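Side-chain contacts in probable tagatose 6-phosphate kinase (Sinorhizobium meliloti, PDB 3TXV), which probably acts in carbohydrate metabolism, perhaps as a tagatose-6-phosphate kinase, and belongs to the GatZ/KbaZ-like family of tagatose-bisphosphate aldolase subunits: residues A[328-333]-A[361-366]; A[336-341]-A[346-351]. One frame throughout, in Å; residues are numbered along the deposited sequence.

Interaction 1 (A[328-333]-A[361-366])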
loop_
_atom_site.group_PDB
_atom_site.type_symbol
_atom_site.label_atom_id
_atom_site.label_comp_id
_atom_site.label_asym_id
_atom_site.label_seq_id
_atom_site.Cartn_x
_atom_site.Cartn_y
_atom_site.Cartn_z
ATOM N N ARG A 328 6.441 -10.402 -19.783
ATOM C CA ARG A 328 6.733 -11.744 -20.275
ATOM C C ARG A 328 8.242 -11.966 -20.310
ATOM O O ARG A 328 8.726 -13.111 -20.198
ATOM C CB ARG A 328 6.090 -11.985 -21.643
ATOM C CG ARG A 328 4.655 -12.549 -21.588
ATOM C CD ARG A 328 4.162 -13.055 -22.955
ATOM N NE ARG A 328 4.990 -14.155 -23.387
ATOM C CZ ARG A 328 5.397 -14.410 -24.632
ATOM N NH1 ARG A 328 5.050 -13.649 -25.658
ATOM N NH2 ARG A 328 6.195 -15.465 -24.837
ATOM N N GLU A 329 8.959 -10.852 -20.401
ATOM C CA GLU A 329 10.399 -10.816 -20.494
ATOM C C GLU A 329 11.034 -10.855 -19.117
ATOM O O GLU A 329 12.148 -11.329 -18.959
ATOM C CB GLU A 329 10.815 -9.523 -21.198
ATOM C CG GLU A 329 10.844 -9.655 -22.707
ATOM C CD GLU A 329 10.621 -8.358 -23.467
ATOM O OE1 GLU A 329 11.140 -7.307 -23.024
ATOM O OE2 GLU A 329 9.949 -8.399 -24.532
ATOM N N GLU A 330 10.337 -10.340 -18.112
ATOM C CA GLU A 330 10.914 -10.198 -16.789
ATOM C C GLU A 330 9.918 -10.630 -15.740
ATOM O O GLU A 330 9.453 -9.819 -14.954
ATOM C CB GLU A 330 11.386 -8.767 -16.576
ATOM C CG GLU A 330 12.561 -8.401 -17.491
ATOM C CD GLU A 330 12.964 -6.939 -17.400
ATOM O OE1 GLU A 330 12.827 -6.331 -16.307
ATOM O OE2 GLU A 330 13.424 -6.394 -18.436
ATOM N N PRO A 331 9.639 -11.947 -15.698
ATOM C CA PRO A 331 8.594 -12.603 -14.903
ATOM C C PRO A 331 8.756 -12.553 -13.381
ATOM O O PRO A 331 7.791 -12.784 -12.669
ATOM C CB PRO A 331 8.648 -14.065 -15.387
ATOM C CG PRO A 331 9.558 -14.076 -16.598
ATOM C CD PRO A 331 10.505 -12.953 -16.345
ATOM N N ALA A 332 9.944 -12.225 -12.888
ATOM C CA ALA A 332 10.241 -12.334 -11.436
ATOM C C ALA A 332 9.075 -11.896 -10.537
ATOM O O ALA A 332 8.684 -12.634 -9.640
ATOM C CB ALA A 332 11.547 -11.589 -11.062
ATOM N N ASN A 333 8.499 -10.733 -10.851
ATOM C CA ASN A 333 7.508 -10.075 -10.022
ATOM C C ASN A 333 6.103 -10.593 -10.138
ATOM O O ASN A 333 5.252 -10.262 -9.294
ATOM C CB ASN A 333 7.508 -8.604 -10.340
ATOM C CG ASN A 333 8.784 -7.930 -9.910
ATOM O OD1 ASN A 333 9.388 -8.305 -8.915
ATOM N ND2 ASN A 333 9.212 -6.936 -10.668
ATOM N N TRP A 361 5.190 -0.706 -13.870
ATOM C CA TRP A 361 5.068 0.712 -14.206
ATOM C C TRP A 361 6.393 1.540 -14.268
ATOM O O TRP A 361 6.453 2.531 -14.997
ATOM C CB TRP A 361 3.996 1.381 -13.364
ATOM C CG TRP A 361 2.617 0.772 -13.599
ATOM C CD1 TRP A 361 1.766 0.267 -12.655
ATOM C CD2 TRP A 361 1.958 0.597 -14.857
ATOM N NE1 TRP A 361 0.631 -0.198 -13.241
ATOM C CE2 TRP A 361 0.717 -0.008 -14.593
ATOM C CE3 TRP A 361 2.295 0.902 -16.183
ATOM C CZ2 TRP A 361 -0.200 -0.315 -15.609
ATOM C CZ3 TRP A 361 1.391 0.579 -17.192
ATOM C CH2 TRP A 361 0.160 -0.014 -16.902
ATOM N N PRO A 362 7.443 1.148 -13.499
ATOM C CA PRO A 362 8.783 1.773 -13.647
ATOM C C PRO A 362 9.736 1.199 -14.709
ATOM O O PRO A 362 10.743 1.808 -15.011
ATOM C CB PRO A 362 9.412 1.589 -12.256
ATOM C CG PRO A 362 8.223 1.338 -11.324
ATOM C CD PRO A 362 7.285 0.551 -12.156
ATOM N N HIS A 363 9.457 0.041 -15.263
ATOM C CA HIS A 363 10.369 -0.473 -16.247
ATOM C C HIS A 363 10.420 0.508 -17.398
ATOM O O HIS A 363 9.378 0.877 -17.917
ATOM C CB HIS A 363 9.934 -1.834 -16.769
ATOM C CG HIS A 363 10.836 -2.364 -17.839
ATOM N ND1 HIS A 363 11.035 -1.705 -19.039
ATOM C CD2 HIS A 363 11.620 -3.467 -17.879
ATOM C CE1 HIS A 363 11.900 -2.384 -19.769
ATOM N NE2 HIS A 363 12.268 -3.458 -19.089
ATOM N N PRO A 364 11.634 0.914 -17.825
ATOM C CA PRO A 364 11.809 1.894 -18.907
ATOM C C PRO A 364 10.890 1.730 -20.136
ATOM O O PRO A 364 10.327 2.738 -20.587
ATOM C CB PRO A 364 13.301 1.740 -19.297
ATOM C CG PRO A 364 13.778 0.527 -18.572
ATOM C CD PRO A 364 12.947 0.471 -17.324
ATOM N N LYS A 365 10.727 0.512 -20.663
ATOM C CA LYS A 365 9.946 0.323 -21.906
ATOM C C LYS A 365 8.485 0.618 -21.694
ATOM O O LYS A 365 7.793 1.014 -22.642
ATOM C CB LYS A 365 10.061 -1.101 -22.480
ATOM C CG LYS A 365 11.371 -1.417 -23.143
ATOM C CD LYS A 365 11.200 -2.509 -24.179
ATOM C CE LYS A 365 11.899 -3.813 -23.765
ATOM N NZ LYS A 365 12.806 -4.270 -24.863
ATOM N N ALA A 366 8.032 0.397 -20.452
ATOM C CA ALA A 366 6.635 0.597 -20.042
ATOM C C ALA A 366 6.326 2.009 -19.584
ATOM O O ALA A 366 5.233 2.496 -19.839
ATOM C CB ALA A 366 6.230 -0.400 -18.957
#

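Interaction 2 (A[336-341]-A[346-351])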
loop_
_atom_site.group_PDB
_atom_site.type_symbol
_atom_site.label_atom_id
_atom_site.label_comp_id
_atom_site.label_asym_id
_atom_site.label_seq_id
_atom_site.Cartn_x
_atom_site.Cartn_y
_atom_site.Cartn_z
ATOM N N LYS A 336 5.531 -16.098 -9.222
ATOM C CA LYS A 336 5.060 -16.829 -8.063
ATOM C C LYS A 336 3.558 -16.711 -7.890
ATOM O O LYS A 336 2.987 -17.432 -7.078
ATOM C CB LYS A 336 5.727 -16.333 -6.761
ATOM C CG LYS A 336 7.271 -16.334 -6.724
ATOM C CD LYS A 336 7.831 -16.700 -5.320
ATOM C CE LYS A 336 7.503 -15.695 -4.151
ATOM N NZ LYS A 336 6.253 -15.956 -3.329
ATOM N N TYR A 337 2.920 -15.812 -8.639
ATOM C CA TYR A 337 1.535 -15.446 -8.352
ATOM C C TYR A 337 0.542 -16.000 -9.319
ATOM O O TYR A 337 -0.575 -16.271 -8.940
ATOM C CB TYR A 337 1.370 -13.937 -8.259
ATOM C CG TYR A 337 2.008 -13.395 -7.011
ATOM C CD1 TYR A 337 3.394 -13.137 -6.964
ATOM C CD2 TYR A 337 1.240 -13.171 -5.856
ATOM C CE1 TYR A 337 3.989 -12.677 -5.821
ATOM C CE2 TYR A 337 1.831 -12.684 -4.692
ATOM C CZ TYR A 337 3.204 -12.453 -4.691
ATOM O OH TYR A 337 3.788 -11.990 -3.553
ATOM N N TYR A 338 0.925 -16.168 -10.570
ATOM C CA TYR A 338 -0.050 -16.580 -11.581
ATOM C C TYR A 338 0.326 -17.925 -12.173
ATOM O O TYR A 338 1.411 -18.091 -12.730
ATOM C CB TYR A 338 -0.182 -15.532 -12.691
ATOM C CG TYR A 338 -0.433 -14.094 -12.243
ATOM C CD1 TYR A 338 -1.401 -13.790 -11.283
ATOM C CD2 TYR A 338 0.292 -13.027 -12.816
ATOM C CE1 TYR A 338 -1.624 -12.463 -10.892
ATOM C CE2 TYR A 338 0.064 -11.691 -12.435
ATOM C CZ TYR A 338 -0.895 -11.420 -11.478
ATOM O OH TYR A 338 -1.125 -10.125 -11.093
ATOM N N HIS A 339 -0.588 -18.880 -12.055
ATOM C CA HIS A 339 -0.266 -20.267 -12.332
ATOM C C HIS A 339 -1.233 -20.868 -13.338
ATOM O O HIS A 339 -2.295 -20.321 -13.570
ATOM C CB HIS A 339 -0.288 -21.044 -11.014
ATOM C CG HIS A 339 0.696 -20.541 -9.995
ATOM N ND1 HIS A 339 2.052 -20.441 -10.248
ATOM C CD2 HIS A 339 0.523 -20.130 -8.712
ATOM C CE1 HIS A 339 2.670 -19.992 -9.168
ATOM N NE2 HIS A 339 1.767 -19.797 -8.220
ATOM N N GLY A 340 -0.858 -21.981 -13.957
ATOM C CA GLY A 340 -1.764 -22.654 -14.892
ATOM C C GLY A 340 -1.331 -22.523 -16.328
ATOM O O GLY A 340 -0.154 -22.306 -16.625
ATOM N N SER A 341 -2.296 -22.644 -17.231
ATOM C CA SER A 341 -2.024 -22.574 -18.673
ATOM C C SER A 341 -1.533 -21.208 -19.070
ATOM O O SER A 341 -1.746 -20.236 -18.332
ATOM C CB SER A 341 -3.287 -22.879 -19.456
ATOM O OG SER A 341 -4.287 -21.906 -19.219
ATOM N N ARG A 346 -1.932 -15.195 -19.051
ATOM C CA ARG A 346 -2.173 -13.951 -19.789
ATOM C C ARG A 346 -3.311 -13.149 -19.111
ATOM O O ARG A 346 -3.085 -12.052 -18.595
ATOM C CB ARG A 346 -2.443 -14.204 -21.288
ATOM C CG ARG A 346 -2.335 -12.951 -22.145
ATOM C CD ARG A 346 -2.379 -13.192 -23.677
ATOM N NE ARG A 346 -3.742 -13.126 -24.215
ATOM C CZ ARG A 346 -4.688 -14.077 -24.058
ATOM N NH1 ARG A 346 -4.456 -15.209 -23.380
ATOM N NH2 ARG A 346 -5.894 -13.905 -24.577
ATOM N N LEU A 347 -4.508 -13.717 -19.059
ATOM C CA LEU A 347 -5.598 -13.089 -18.369
ATOM C C LEU A 347 -5.110 -12.414 -17.082
ATOM O O LEU A 347 -5.366 -11.239 -16.842
ATOM C CB LEU A 347 -6.709 -14.120 -18.115
ATOM C CG LEU A 347 -7.716 -13.987 -16.969
ATOM C CD1 LEU A 347 -8.354 -12.662 -16.988
ATOM C CD2 LEU A 347 -8.760 -15.009 -17.127
ATOM N N GLN A 348 -4.377 -13.148 -16.270
ATOM C CA GLN A 348 -3.982 -12.657 -14.973
ATOM C C GLN A 348 -2.862 -11.644 -14.939
ATOM O O GLN A 348 -2.756 -10.876 -13.977
ATOM C CB GLN A 348 -3.658 -13.803 -14.044
ATOM C CG GLN A 348 -4.657 -13.876 -12.959
ATOM C CD GLN A 348 -5.729 -14.832 -13.279
ATOM O OE1 GLN A 348 -5.437 -15.922 -13.771
ATOM N NE2 GLN A 348 -6.984 -14.467 -13.001
ATOM N N ARG A 349 -2.010 -11.640 -15.952
ATOM C CA ARG A 349 -0.990 -10.612 -16.013
ATOM C C ARG A 349 -1.628 -9.218 -16.045
ATOM O O ARG A 349 -1.070 -8.266 -15.487
ATOM C CB ARG A 349 -0.074 -10.815 -17.205
ATOM C CG ARG A 349 1.094 -11.687 -16.899
ATOM C CD ARG A 349 2.162 -11.630 -17.973
ATOM N NE ARG A 349 1.726 -12.126 -19.276
ATOM C CZ ARG A 349 1.530 -13.407 -19.565
ATOM N NH1 ARG A 349 1.705 -14.331 -18.626
ATOM N NH2 ARG A 349 1.140 -13.757 -20.797
ATOM N N HIS A 350 -2.807 -9.116 -16.660
ATOM C CA HIS A 350 -3.483 -7.831 -16.831
ATOM C C HIS A 350 -4.632 -7.623 -15.846
ATOM O O HIS A 350 -4.894 -6.489 -15.382
ATOM C CB HIS A 350 -3.974 -7.671 -18.298
ATOM C CG HIS A 350 -2.891 -7.875 -19.300
ATOM N ND1 HIS A 350 -2.022 -6.873 -19.668
ATOM C CD2 HIS A 350 -2.476 -8.985 -19.948
ATOM C CE1 HIS A 350 -1.131 -7.345 -20.518
ATOM N NE2 HIS A 350 -1.389 -8.627 -20.711
ATOM N N PHE A 351 -5.321 -8.712 -15.515
ATOM C CA PHE A 351 -6.625 -8.533 -14.907
ATOM C C PHE A 351 -6.780 -8.905 -13.465
ATOM O O PHE A 351 -7.738 -8.482 -12.822
ATOM C CB PHE A 351 -7.693 -9.123 -15.791
ATOM C CG PHE A 351 -7.765 -8.440 -17.112
ATOM C CD1 PHE A 351 -8.233 -7.117 -17.196
ATOM C CD2 PHE A 351 -7.324 -9.065 -18.262
ATOM C CE1 PHE A 351 -8.285 -6.439 -18.402
ATOM C CE2 PHE A 351 -7.383 -8.374 -19.501
ATOM C CZ PHE A 351 -7.867 -7.070 -19.555
#

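Interaction 1 (A[328-333]-A[361-366])
H363, whose ring meets E330 across the contact, receives the backbone N of K365 at ND1 over 2.8 Å, with the donor lying almost in the ring plane. Because ND1 is spent as an acceptor, the proton sits on the other nitrogen, and NE2 turns it toward E330 OE2 at 3.2 Å. This second bond is weak, its N-H...O angle being only 129°. The carboxylate neither lies flat with the imidazole nor stacks on it: it stands at the ring edge with its plane turned by 48°. Its other oxygen, OE1, comes within 3.5 Å of H363 CD2, so both oxygens border the same edge. In H363 the CG lies anti to the backbone N (chi1 177°), beside the carbonyl carbon, which places the ring near the first turn of helix 364-376, with P364 CD over one of its faces. H363 is thus a side-chain N-cap: it serves the N-H of K365, while P364 between them has none to offer, and the backbone O of H363 takes A366 N at 2.9 Å. E330 for its part is the first residue to leave the helical path after helix 319-329, so the contact joins the C-terminal end of one helix to the N-terminal start of another, on the surface and outside the parallel eight-stranded barrel. The polar link between the two is extended by E329, whose chain crosses that of K365 at about a right angle. E329 OE1 lies 3.7 Å from K365 CE and 3.9 Å from K365 NZ, a long salt bridge. K365 bends at its last two torsions to bring the amine there, and both it and H363 also rest on V326 of helix 319-329.

Interaction 2 (A[336-341]-A[346-351])
Y338 runs in an extended conformation past helix 342-351, its CA 6.5 Å from the CA of Q348, in the loop that leads, three residues later, into that helix. With CG anti to the carbonyl carbon and beside the backbone N (chi1 -51°), the ring of Y338 presents one face to Q348. Two parts of that residue meet this face. Toward the root of the ring comes Q348 CB, 3.9 Å from the ring centroid and 23° off the normal, a CH-pi contact, with CG following at 3.7 Å from Y338 CD1. Toward the phenol end comes the carbonyl, Q348 O lying 3.2 Å from Y338 CZ and offset toward the rim. R349 adds its CA, approaching Y338 CE2 obliquely at 3.9 Å. Y337 CB lies beyond the opposite face, offset toward the rim. The loop between helices 332-335 and 342-351 packs against the helix it leads into, in the region after the eight-stranded parallel barrel, and S341 is the N-cap of the helix, its OG hydrogen-bonded to the backbone N of E344. Within the loop, H339 NE2 makes a weak hydrogen bond to K336 O, 2.9 Å long. The phenol oxygen is engaged further on, where Y338 OH hydrogen-bonds R356 N. Replacing Y338 by an alanine would probably strip Q348 CB of its aromatic cover, open a gap beside the helix and leave R356 N without this partner. R349 points its guanidinium from the helix to other partners, a salt bridge from NE to E324 and a cation-pi contact with W334.

In the fold
Interaction 2 is nested in the chain between the two segments of interaction 1, and their centres lie about 15 Å apart. They touch where R328 CG packs 3.8 Å from R349 NE. Helix 319-329 is common to both: its end supplies E329 to interaction 1, and R349 of interaction 2 packs on its M327 and R328. R356 is a second common point, linking N333 O of segment 328-333 with the loop of interaction 2. The centres of interactions 1 and 2 are about 20 and 21 Å from the centre of the chain, on the same side, and both join helices and loops that follow the last barrel strand, 283-288.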